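PDB 4ECN: leucine-rich repeat protein from Bacteroides thetaiotaomicron, which is of unknown function but, as an extracellular leucine-rich repeat protein with two DUF4458 domains, probably serves in protein binding. Local coordinates for residues L540-D545 and S566-K571; V581-R586 and D603-E608. All coordinates share one frame; numbering follows the deposited sequence.

Contact 1. Residues L540-D545 and S566-K571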
# COMPACT_ATOMS: atom_id res chain seq x y z
N LEU A 540 -10.92 12.52 20.49
CA LEU A 540 -9.50 12.50 20.16
C LEU A 540 -8.80 13.82 20.57
O LEU A 540 -7.75 13.78 21.20
CB LEU A 540 -9.38 12.27 18.65
CG LEU A 540 -8.11 11.63 18.16
CD1 LEU A 540 -8.06 10.15 18.52
CD2 LEU A 540 -8.02 11.77 16.65
N ALA A 541 -9.42 14.98 20.27
CA ALA A 541 -8.89 16.31 20.58
C ALA A 541 -8.98 16.61 22.09
O ALA A 541 -8.03 17.14 22.67
CB ALA A 541 -9.65 17.36 19.80
N ASP A 542 -10.12 16.25 22.71
CA ASP A 542 -10.39 16.46 24.13
C ASP A 542 -9.54 15.53 25.02
O ASP A 542 -9.21 15.94 26.14
CB ASP A 542 -11.88 16.24 24.42
CG ASP A 542 -12.79 17.42 24.07
OD1 ASP A 542 -12.28 18.57 24.02
OD2 ASP A 542 -14.03 17.22 23.97
N ASP A 543 -9.17 14.33 24.52
CA ASP A 543 -8.37 13.34 25.25
C ASP A 543 -7.00 13.95 25.62
O ASP A 543 -6.28 14.45 24.76
CB ASP A 543 -8.20 12.05 24.43
CG ASP A 543 -7.86 10.84 25.28
OD1 ASP A 543 -6.69 10.64 25.57
OD2 ASP A 543 -8.80 10.10 25.67
N GLU A 544 -6.68 13.94 26.93
CA GLU A 544 -5.44 14.51 27.48
C GLU A 544 -4.22 13.66 27.09
O GLU A 544 -3.09 14.16 27.19
CB GLU A 544 -5.51 14.65 29.01
CG GLU A 544 -6.79 15.23 29.59
CD GLU A 544 -7.78 14.19 30.09
OE1 GLU A 544 -8.31 13.40 29.27
OE2 GLU A 544 -8.02 14.16 31.32
N ASP A 545 -4.46 12.39 26.64
CA ASP A 545 -3.40 11.49 26.14
C ASP A 545 -2.94 11.97 24.78
O ASP A 545 -1.94 12.68 24.67
CB ASP A 545 -3.84 9.99 26.02
CG ASP A 545 -4.26 9.25 27.28
OD1 ASP A 545 -3.39 9.02 28.15
OD2 ASP A 545 -5.44 8.80 27.34
N SER A 566 -14.27 24.64 18.38
CA SER A 566 -12.96 25.27 18.35
C SER A 566 -12.15 25.01 19.63
O SER A 566 -10.98 24.62 19.54
CB SER A 566 -13.09 26.77 18.13
OG SER A 566 -11.81 27.37 18.18
N ALA A 567 -12.78 25.15 20.81
CA ALA A 567 -12.13 24.97 22.11
C ALA A 567 -11.45 23.59 22.24
O ALA A 567 -10.53 23.44 23.06
CB ALA A 567 -13.14 25.15 23.22
N SER A 568 -11.89 22.61 21.44
CA SER A 568 -11.36 21.25 21.47
C SER A 568 -10.25 21.12 20.46
O SER A 568 -9.19 20.61 20.80
CB SER A 568 -12.47 20.23 21.21
OG SER A 568 -13.45 20.28 22.24
N LEU A 569 -10.45 21.67 19.25
CA LEU A 569 -9.47 21.68 18.16
C LEU A 569 -8.21 22.47 18.56
O LEU A 569 -7.12 22.15 18.08
CB LEU A 569 -10.10 22.27 16.89
CG LEU A 569 -11.24 21.48 16.24
CD1 LEU A 569 -11.65 22.11 14.93
CD2 LEU A 569 -10.84 20.01 15.98
N GLN A 570 -8.36 23.46 19.45
CA GLN A 570 -7.27 24.28 19.99
C GLN A 570 -6.32 23.44 20.86
O GLN A 570 -5.15 23.81 20.99
CB GLN A 570 -7.83 25.43 20.83
CG GLN A 570 -8.60 26.50 20.04
CD GLN A 570 -9.17 27.59 20.92
OE1 GLN A 570 -8.61 27.96 21.95
NE2 GLN A 570 -10.27 28.18 20.50
N LYS A 571 -6.82 22.34 21.48
CA LYS A 571 -6.03 21.46 22.35
C LYS A 571 -4.99 20.66 21.53
O LYS A 571 -3.98 20.24 22.09
CB LYS A 571 -6.93 20.50 23.14
CG LYS A 571 -7.98 21.21 24.01
CD LYS A 571 -8.85 20.24 24.80
CE LYS A 571 -10.03 20.94 25.43
NZ LYS A 571 -10.94 19.99 26.14
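D542 and K571 form the salt bridge of this contact, with NZ of K571 2.9 Å from OD1 of D542. The amine reaches that oxygen from above the carboxylate plane, 47° out of it. The lysine chain, extended beyond CG, reaches across to the acid and sets NZ against OD1. Hydrogen bonding adds a second donor to the same oxygen: OG of S568 lies 2.7 Å from OD1 of D542, on the syn side but tilted out of the carboxylate plane. Since serine and lysine come from opposite faces of the plane, OD1 is gripped from both, which should fix the turn of the carboxylate. The hydroxyl gets there with OG anti to the carbonyl carbon (chi1 -64°). The contact lies in the leucine-rich repeat region, where helix 530-542 precedes strand 552-554 and the short helix 566-569 precedes strand 577-579, two neighbouring parallel strands of one sheet. Van der Waals contact accompanies the charges. The methyl CB of A541 points at the next helix and rests 3.4 Å from O of S568, while CB of K571 sits 3.6 Å from O of A541. M572 also touches A541, and T538 of the longer helix touches S568.

Contact 2. Residues V581-R586 and D603-E608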
# COMPACT_ATOMS: atom_id res chain seq x y z
N VAL A 581 -9.91 15.97 2.75
CA VAL A 581 -10.41 15.93 1.39
C VAL A 581 -11.57 14.94 1.31
O VAL A 581 -11.64 14.00 2.11
CB VAL A 581 -9.31 15.61 0.36
CG1 VAL A 581 -8.11 16.51 0.58
CG2 VAL A 581 -8.89 14.15 0.41
N HIS A 582 -12.49 15.19 0.38
CA HIS A 582 -13.63 14.36 0.04
C HIS A 582 -14.44 13.96 1.28
O HIS A 582 -14.77 12.78 1.51
CB HIS A 582 -13.20 13.12 -0.74
CG HIS A 582 -12.64 13.48 -2.08
ND1 HIS A 582 -11.29 13.70 -2.26
CD2 HIS A 582 -13.28 13.72 -3.24
CE1 HIS A 582 -11.14 14.03 -3.53
NE2 HIS A 582 -12.32 14.06 -4.16
N ASN A 583 -14.81 14.97 2.05
CA ASN A 583 -15.76 14.82 3.13
C ASN A 583 -16.98 15.55 2.64
O ASN A 583 -17.15 15.64 1.41
CB ASN A 583 -15.20 15.31 4.47
CG ASN A 583 -14.29 14.31 5.16
OD1 ASN A 583 -14.65 13.72 6.17
ND2 ASN A 583 -13.09 14.10 4.64
N LYS A 584 -17.81 16.06 3.53
CA LYS A 584 -19.00 16.83 3.15
C LYS A 584 -19.03 18.08 4.04
O LYS A 584 -20.11 18.58 4.41
CB LYS A 584 -20.30 15.97 3.25
CG LYS A 584 -20.50 14.89 2.15
CD LYS A 584 -19.80 13.55 2.42
CE LYS A 584 -19.91 12.55 1.29
NZ LYS A 584 -19.09 11.33 1.54
N VAL A 585 -17.81 18.58 4.39
CA VAL A 585 -17.60 19.67 5.35
C VAL A 585 -18.28 20.95 4.85
O VAL A 585 -17.92 21.49 3.81
CB VAL A 585 -16.10 19.91 5.69
CG1 VAL A 585 -15.94 21.07 6.66
CG2 VAL A 585 -15.47 18.66 6.29
N ARG A 586 -19.28 21.41 5.63
CA ARG A 586 -20.03 22.64 5.36
C ARG A 586 -19.70 23.71 6.42
O ARG A 586 -20.06 24.88 6.23
CB ARG A 586 -21.56 22.39 5.31
CG ARG A 586 -22.20 21.86 6.60
CD ARG A 586 -23.72 21.80 6.59
NE ARG A 586 -24.21 20.52 7.13
CZ ARG A 586 -24.43 20.29 8.41
NH1 ARG A 586 -24.28 21.25 9.31
NH2 ARG A 586 -24.83 19.09 8.81
N ASP A 603 -9.50 20.21 0.22
CA ASP A 603 -10.11 20.05 -1.10
C ASP A 603 -11.32 19.13 -1.10
O ASP A 603 -11.43 18.23 -0.27
CB ASP A 603 -9.10 19.50 -2.10
CG ASP A 603 -7.75 20.18 -2.04
OD1 ASP A 603 -6.94 19.80 -1.17
OD2 ASP A 603 -7.51 21.08 -2.87
N TYR A 604 -12.24 19.36 -2.05
CA TYR A 604 -13.47 18.59 -2.27
C TYR A 604 -14.32 18.49 -1.01
O TYR A 604 -14.40 17.44 -0.39
CB TYR A 604 -13.17 17.18 -2.80
CG TYR A 604 -12.60 17.18 -4.20
CD1 TYR A 604 -11.23 17.26 -4.43
CD2 TYR A 604 -13.44 17.11 -5.31
CE1 TYR A 604 -10.70 17.26 -5.72
CE2 TYR A 604 -12.92 17.11 -6.61
CZ TYR A 604 -11.55 17.18 -6.81
OH TYR A 604 -11.04 17.16 -8.09
N ASN A 605 -14.98 19.61 -0.66
CA ASN A 605 -15.94 19.72 0.45
C ASN A 605 -17.01 20.77 0.05
O ASN A 605 -17.24 20.98 -1.14
CB ASN A 605 -15.24 20.07 1.76
CG ASN A 605 -14.48 18.94 2.40
OD1 ASN A 605 -15.06 18.02 2.97
ND2 ASN A 605 -13.17 19.05 2.45
N GLN A 606 -17.64 21.44 1.02
CA GLN A 606 -18.66 22.45 0.77
C GLN A 606 -18.45 23.65 1.71
O GLN A 606 -19.40 24.17 2.31
CB GLN A 606 -20.07 21.84 0.93
CG GLN A 606 -20.53 21.06 -0.30
CD GLN A 606 -21.15 19.74 0.06
OE1 GLN A 606 -22.11 19.66 0.85
NE2 GLN A 606 -20.62 18.68 -0.56
N ILE A 607 -17.19 24.08 1.84
CA ILE A 607 -16.79 25.18 2.71
C ILE A 607 -17.04 26.49 1.96
O ILE A 607 -16.65 26.60 0.80
CB ILE A 607 -15.31 24.99 3.15
CG1 ILE A 607 -15.17 23.65 3.94
CG2 ILE A 607 -14.79 26.18 3.96
CD1 ILE A 607 -13.84 22.91 3.81
N GLU A 608 -17.74 27.45 2.61
CA GLU A 608 -18.11 28.76 2.04
C GLU A 608 -17.15 29.85 2.49
O GLU A 608 -16.90 30.80 1.74
CB GLU A 608 -19.54 29.16 2.45
CG GLU A 608 -20.65 28.19 2.07
CD GLU A 608 -22.04 28.61 2.50
OE1 GLU A 608 -22.48 29.71 2.10
OE2 GLU A 608 -22.70 27.83 3.23
O HOH W 1 -18.21 17.34 -1.24
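H582 and Y604 stack in parallel-displaced fashion, ring centroids 4.2 Å apart and planes at 16°. They hold equivalent places in successive turns of the leucine-rich repeat, in the loops that follow strands 577-579 and 596-601. The imidazole is displaced toward the root of the tyrosine: NE2 of H582 lies over one face of the phenol ring, offset toward its rim, and CB of Y604 makes a CH-pi contact 3.5 Å from the H582 ring centroid. Both side chains set CG anti to the carbonyl carbon, which sends the rings the same way. With an alanine at H582, this face of Y604 would probably lose its stacking partner, leaving H628 as the other ring stacked on the tyrosine.

At the backbone, N of H582 donates to O of D603 at 3.3 Å, and N of Q606 bonds to O of V585 at 2.8 Å. CG1 of V585 meets CG1 of I607 at 3.8 Å. N605 turns its amide toward the preceding turn, where OD1 accepts from N of V585 at 3.1 Å (160° at the hydrogen) and weakly from N of N583. Its ND2 is bound by the carbonyls of L602 and C580, so both ends of the buried amide are engaged, as in the asparagine of such repeats. N583 repeats the pattern one turn earlier, its OD1 accepting from N of L560.

In the fold
Both contacts join successive turns of the repeat region, but at different ends of the strands: contact 1 in the helices before 552-554 and 577-579, contact 2 in the loops after 577-579 and 596-601. Strand 577-579 thus lies between helix 566-569 and segment 581-586. Their centres are 22 Å apart, with nearest atoms about 9 Å apart. Contact 1 is the more buried by residue, although its lysine is exposed; it is small, burying 216 Å², and relies on side-chain charge beside a buried alanine and serine. Contact 2, partly buried, covers 532 Å² and is built largely on backbone and asparagine amides with buried valine and isoleucine, while Y604 and R586 are exposed.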